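Local atomic coordinates of HTH marR-type domain-containing protein (Streptococcus agalactiae serotype III, PDB entry 7DVR), a protein that binds heme as a sensor and, as a MarR-type winged helix-turn-helix protein, probably acts as a DNA-binding transcriptional regulator. Residues A[39-44]-A[103-107]; A[48-52]-A[90-94]. One frame throughout, in Å; residues are numbered along the deposited sequence.

Contact 1 of 2, residues A[39-44]-A[103-107]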
loop_
_atom_site.group_PDB
_atom_site.type_symbol
_atom_site.label_atom_id
_atom_site.label_comp_id
_atom_site.label_asym_id
_atom_site.label_seq_id
_atom_site.Cartn_x
_atom_site.Cartn_y
_atom_site.Cartn_z
ATOM N N VAL A 39 -7.561 8.199 23.857
ATOM C CA VAL A 39 -8.903 8.397 24.457
ATOM C C VAL A 39 -9.285 7.092 25.101
ATOM O O VAL A 39 -9.768 7.081 26.214
ATOM C CB VAL A 39 -9.943 8.743 23.351
ATOM C CG1 VAL A 39 -11.389 8.418 23.726
ATOM C CG2 VAL A 39 -9.764 10.182 22.918
ATOM N N MET A 40 -9.028 6.008 24.398
ATOM C CA MET A 40 -9.392 4.694 24.943
ATOM C C MET A 40 -8.486 4.375 26.152
ATOM O O MET A 40 -8.931 3.660 27.089
ATOM C CB MET A 40 -9.215 3.632 23.876
ATOM C CG MET A 40 -10.073 3.818 22.682
ATOM S SD MET A 40 -11.791 4.089 23.187
ATOM C CE MET A 40 -12.223 2.492 23.875
ATOM N N HIS A 41 -7.239 4.858 26.146
ATOM C CA HIS A 41 -6.332 4.679 27.307
ATOM C C HIS A 41 -6.891 5.425 28.519
ATOM O O HIS A 41 -7.118 4.765 29.585
ATOM C CB HIS A 41 -4.905 5.081 27.005
ATOM C CG HIS A 41 -3.945 4.512 28.012
ATOM N ND1 HIS A 41 -3.336 3.273 27.828
ATOM C CD2 HIS A 41 -3.511 4.970 29.208
ATOM C CE1 HIS A 41 -2.559 2.990 28.868
ATOM N NE2 HIS A 41 -2.628 4.023 29.734
ATOM N N LEU A 42 -7.156 6.720 28.370
ATOM C CA LEU A 42 -7.830 7.518 29.413
ATOM C C LEU A 42 -9.089 6.805 29.893
ATOM O O LEU A 42 -9.292 6.672 31.113
ATOM C CB LEU A 42 -8.123 8.938 28.911
ATOM C CG LEU A 42 -6.900 9.813 28.672
ATOM C CD1 LEU A 42 -7.168 11.116 27.939
ATOM C CD2 LEU A 42 -6.194 10.107 30.016
ATOM N N TYR A 43 -9.937 6.360 28.972
ATOM C CA TYR A 43 -11.288 5.874 29.339
ATOM C C TYR A 43 -11.147 4.593 30.156
ATOM O O TYR A 43 -11.919 4.378 31.119
ATOM C CB TYR A 43 -12.124 5.577 28.111
ATOM C CG TYR A 43 -13.587 5.319 28.429
ATOM C CD1 TYR A 43 -14.411 6.317 28.938
ATOM C CD2 TYR A 43 -14.134 4.059 28.265
ATOM C CE1 TYR A 43 -15.756 6.079 29.239
ATOM C CE2 TYR A 43 -15.477 3.808 28.541
ATOM C CZ TYR A 43 -16.290 4.812 29.038
ATOM O OH TYR A 43 -17.590 4.510 29.333
ATOM N N LYS A 44 -10.141 3.789 29.809
ATOM C CA LYS A 44 -10.057 2.415 30.365
ATOM C C LYS A 44 -9.230 2.400 31.649
ATOM O O LYS A 44 -9.221 1.376 32.332
ATOM C CB LYS A 44 -9.586 1.423 29.303
ATOM C CG LYS A 44 -10.659 1.090 28.262
ATOM C CD LYS A 44 -10.391 -0.190 27.500
ATOM C CE LYS A 44 -9.537 -0.019 26.256
ATOM N NZ LYS A 44 -10.019 -0.846 25.124
ATOM N N ALA A 103 -15.393 7.879 23.176
ATOM C CA ALA A 103 -14.767 6.591 23.529
ATOM C C ALA A 103 -15.749 5.415 23.380
ATOM O O ALA A 103 -15.336 4.343 22.895
ATOM C CB ALA A 103 -14.257 6.648 24.940
ATOM N N THR A 104 -16.974 5.528 23.875
ATOM C CA THR A 104 -17.917 4.389 23.855
ATOM C C THR A 104 -18.385 4.162 22.388
ATOM O O THR A 104 -18.596 3.009 21.979
ATOM C CB THR A 104 -19.054 4.682 24.831
ATOM O OG1 THR A 104 -19.588 5.982 24.524
ATOM C CG2 THR A 104 -18.585 4.615 26.272
ATOM N N GLN A 105 -18.421 5.227 21.614
ATOM C CA GLN A 105 -18.797 5.174 20.179
ATOM C C GLN A 105 -17.669 4.494 19.416
ATOM O O GLN A 105 -17.911 3.778 18.479
ATOM C CB GLN A 105 -19.019 6.577 19.596
ATOM C CG GLN A 105 -20.349 7.210 19.961
ATOM C CD GLN A 105 -20.425 8.689 19.644
ATOM O OE1 GLN A 105 -19.812 9.178 18.702
ATOM N NE2 GLN A 105 -21.263 9.396 20.396
ATOM N N PHE A 106 -16.428 4.732 19.799
ATOM C CA PHE A 106 -15.269 4.232 19.031
ATOM C C PHE A 106 -15.185 2.728 19.203
ATOM O O PHE A 106 -14.834 2.021 18.245
ATOM C CB PHE A 106 -13.949 4.860 19.506
ATOM C CG PHE A 106 -12.783 4.588 18.585
ATOM C CD1 PHE A 106 -12.786 5.025 17.266
ATOM C CD2 PHE A 106 -11.639 3.949 19.057
ATOM C CE1 PHE A 106 -11.694 4.800 16.433
ATOM C CE2 PHE A 106 -10.557 3.726 18.224
ATOM C CZ PHE A 106 -10.574 4.154 16.914
ATOM N N GLU A 107 -15.454 2.268 20.416
ATOM C CA GLU A 107 -15.397 0.817 20.742
ATOM C C GLU A 107 -16.401 0.039 19.870
ATOM O O GLU A 107 -16.032 -1.051 19.369
ATOM C CB GLU A 107 -15.709 0.581 22.219
ATOM C CG GLU A 107 -14.605 -0.072 23.007
ATOM C CD GLU A 107 -14.955 -0.289 24.478
ATOM O OE1 GLU A 107 -15.821 0.458 25.011
ATOM O OE2 GLU A 107 -14.390 -1.207 25.078
#
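Val39 begins the contact by laying CG1 against the methyl of Ala103, with 3.6 Å between Val39 CG1 and Ala103 CB. CG1 lies anti to the backbone N (chi1 156°), which sends it to the partner helix. Alanine suits this point, where the CA atoms of Met40 and Ala103 are the nearest pair across the two segments: its methyl also meets Met40 and Tyr43.

Met40 carries the middle of the interface. Bends at chi2 and chi3 fold its flexible chain over Ala103, so that SD lies 3.6 Å from Ala103 O and CE reaches the aliphatic part of Glu107, 3.6 Å from Glu107 CG. The sulfur also stands at the edge of the Phe106 ring, 5.5 Å from Met40 SD to the ring centroid, a Met-aromatic contact.

In this winged helix-turn-helix fold of the MarR family, the contact joins helix 34-44 to the long helix 97-117 that follows the wing; the two segment axes approach to 10.1 Å and cross at -112°.

Tyr43 offers a ring face to the same alanine: Ala103 CB sits 4.2 Å from the centroid of the Tyr43 ring, a CH-pi contact displaced toward the rim. Farther out, Tyr43 OH lies 3.2 Å from Thr104 CG2, the methyl meeting the end of the phenol obliquely, while Thr104 OG1 turns back to hydrogen-bond Lys100 O and Gln101 O within its own helix. Lys44, at the more exposed end, brings NZ to 4.4 Å from Glu107 OE2, opposite charges that probably attract mildly but are too far apart for a salt bridge.

Contact 2 of 2, residues A[48-52]-A[90-94]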
loop_
_atom_site.group_PDB
_atom_site.type_symbol
_atom_site.label_atom_id
_atom_site.label_comp_id
_atom_site.label_asym_id
_atom_site.label_seq_id
_atom_site.Cartn_x
_atom_site.Cartn_y
_atom_site.Cartn_z
ATOM N N LYS A 48 -5.961 6.153 37.000
ATOM C CA LYS A 48 -4.613 6.678 36.703
ATOM C C LYS A 48 -4.692 7.991 35.979
ATOM O O LYS A 48 -5.748 8.423 35.598
ATOM C CB LYS A 48 -3.804 5.700 35.858
ATOM C CG LYS A 48 -3.561 4.409 36.610
ATOM C CD LYS A 48 -3.177 3.224 35.763
ATOM C CE LYS A 48 -3.060 1.983 36.627
ATOM N NZ LYS A 48 -2.564 0.809 35.864
ATOM N N ASP A 49 -3.535 8.595 35.810
ATOM C CA ASP A 49 -3.488 9.867 35.072
ATOM C C ASP A 49 -2.497 9.717 33.936
ATOM O O ASP A 49 -1.639 8.872 33.967
ATOM C CB ASP A 49 -3.145 11.012 36.007
ATOM C CG ASP A 49 -4.298 11.374 36.919
ATOM O OD1 ASP A 49 -5.315 11.972 36.436
ATOM O OD2 ASP A 49 -4.207 10.994 38.109
ATOM N N MET A 50 -2.582 10.647 33.023
ATOM C CA MET A 50 -1.748 10.677 31.816
ATOM C C MET A 50 -1.253 12.102 31.625
ATOM O O MET A 50 -2.037 12.950 31.393
ATOM C CB MET A 50 -2.529 10.189 30.594
ATOM C CG MET A 50 -1.779 10.355 29.262
ATOM S SD MET A 50 -2.969 9.962 27.720
ATOM C CE MET A 50 -3.181 8.199 28.085
ATOM N N SER A 51 0.047 12.270 31.707
ATOM C CA SER A 51 0.676 13.573 31.399
ATOM C C SER A 51 1.003 13.556 29.889
ATOM O O SER A 51 1.009 12.481 29.223
ATOM C CB SER A 51 1.815 13.877 32.296
ATOM O OG SER A 51 2.780 12.845 32.180
ATOM N N ILE A 52 1.476 14.688 29.394
ATOM C CA ILE A 52 1.970 14.713 27.998
ATOM C C ILE A 52 3.176 13.795 27.888
ATOM O O ILE A 52 3.266 13.039 26.942
ATOM C CB ILE A 52 2.206 16.151 27.551
ATOM C CG1 ILE A 52 0.863 16.894 27.581
ATOM C CG2 ILE A 52 2.811 16.148 26.170
ATOM C CD1 ILE A 52 0.950 18.379 27.480
ATOM N N VAL A 90 4.305 19.939 34.652
ATOM C CA VAL A 90 3.677 18.666 34.265
ATOM C C VAL A 90 2.264 19.041 33.774
ATOM O O VAL A 90 1.587 19.808 34.500
ATOM C CB VAL A 90 3.655 17.664 35.426
ATOM C CG1 VAL A 90 2.941 16.381 35.087
ATOM C CG2 VAL A 90 5.066 17.327 35.910
ATOM N N LYS A 91 1.903 18.585 32.599
ATOM C CA LYS A 91 0.566 18.851 32.022
ATOM C C LYS A 91 -0.198 17.561 32.109
ATOM O O LYS A 91 0.211 16.618 31.417
ATOM C CB LYS A 91 0.625 19.218 30.540
ATOM C CG LYS A 91 1.308 20.522 30.185
ATOM C CD LYS A 91 1.017 21.694 31.101
ATOM C CE LYS A 91 2.136 22.709 31.029
ATOM N NZ LYS A 91 1.977 23.789 32.033
ATOM N N TYR A 92 -1.368 17.562 32.763
ATOM C CA TYR A 92 -2.165 16.336 32.771
ATOM C C TYR A 92 -3.395 16.510 31.828
ATOM O O TYR A 92 -3.838 17.643 31.582
ATOM C CB TYR A 92 -2.673 16.059 34.168
ATOM C CG TYR A 92 -1.685 15.385 35.115
ATOM C CD1 TYR A 92 -1.163 14.104 34.865
ATOM C CD2 TYR A 92 -1.285 16.068 36.225
ATOM C CE1 TYR A 92 -0.214 13.524 35.697
ATOM C CE2 TYR A 92 -0.291 15.521 37.044
ATOM C CZ TYR A 92 0.179 14.236 36.818
ATOM O OH TYR A 92 1.037 13.759 37.790
ATOM N N LEU A 93 -3.823 15.393 31.244
ATOM C CA LEU A 93 -4.910 15.226 30.280
ATOM C C LEU A 93 -6.119 14.550 30.935
ATOM O O LEU A 93 -5.948 13.429 31.514
ATOM C CB LEU A 93 -4.445 14.399 29.063
ATOM C CG LEU A 93 -3.041 14.728 28.539
ATOM C CD1 LEU A 93 -2.711 14.094 27.241
ATOM C CD2 LEU A 93 -2.952 16.197 28.302
ATOM N N TYR A 94 -7.336 15.059 30.658
ATOM C CA TYR A 94 -8.568 14.472 31.225
ATOM C C TYR A 94 -9.621 14.458 30.150
ATOM O O TYR A 94 -9.731 15.419 29.397
ATOM C CB TYR A 94 -9.155 15.251 32.380
ATOM C CG TYR A 94 -8.140 15.493 33.481
ATOM C CD1 TYR A 94 -7.841 14.529 34.450
ATOM C CD2 TYR A 94 -7.366 16.634 33.448
ATOM C CE1 TYR A 94 -6.848 14.737 35.403
ATOM C CE2 TYR A 94 -6.406 16.871 34.471
ATOM C CZ TYR A 94 -6.146 15.924 35.434
ATOM O OH TYR A 94 -5.229 16.176 36.425
HETATM O O HOH W 1 -4.879 12.113 33.504
#
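Met50 O accepts a nearly straight hydrogen bond from Leu93 N, 3.0 Å long with 160° at the hydrogen. On the other side of Ser51, Ile52 N gives its hydrogen to Lys91 O at 3.1 Å, a more bent bond (139°). That same Lys91 O receives a CA-H...O contact from Ser51 CA. Met50 N finds its acceptor in a water, 2.8 Å away, which donates in turn to Leu93 O and Asp49 OD1.

Residues 50-51 form a short, weakly bonded edge strand of the winged helix-turn-helix beside strand 91-95, Ser51 facing Tyr92 as an antiparallel non-hydrogen-bonded pair; strand 79-83 of the wing bonds to the other side of 91-95. Ser51, the N-cap of helix 52-59, is small, and its OG, set between backbone N and carbonyl carbon (chi1 58°), turns to cap a backbone N there. Ser51 N donates to Asp54 OD2, a pairing consistent with a capping box.

Apolar packing backs these bonds. Ile52 lies alongside Lys91, both pointing the same way, with Ile52 CD1 close against Lys91 CG (3.5 Å), and Ile52 CG1 meets Leu93 CD2 at 3.9 Å. Asp49 CB rests by Tyr92, while Asp49 OD1, already held by the water, lies 3.3 Å from Tyr94 CE1.

Overall arrangement
Contact 2 is nested along the chain inside the loop closed by contact 1: helix 34-44 leads into strand 50-51, and strand 91-95 leads into helix 97-117. Their centres lie 16 Å apart, yet they touch directly, Leu42 CD2 lying 3.7 Å from Leu93 O and also 3.7 Å from Met50 CB, so the face of helix 34-44 that bears Leu42 packs on the sheet. Contact 1 is the one close to the heme: the Phe106 side chain is about 5 Å from a bound heme and about 8 Å from the side chain of His114, an axial ligand of the heme iron. Contact 2 lies away from the heme-binding residues, but its Tyr94 side chain is about 4 Å from a bound cobalt ion.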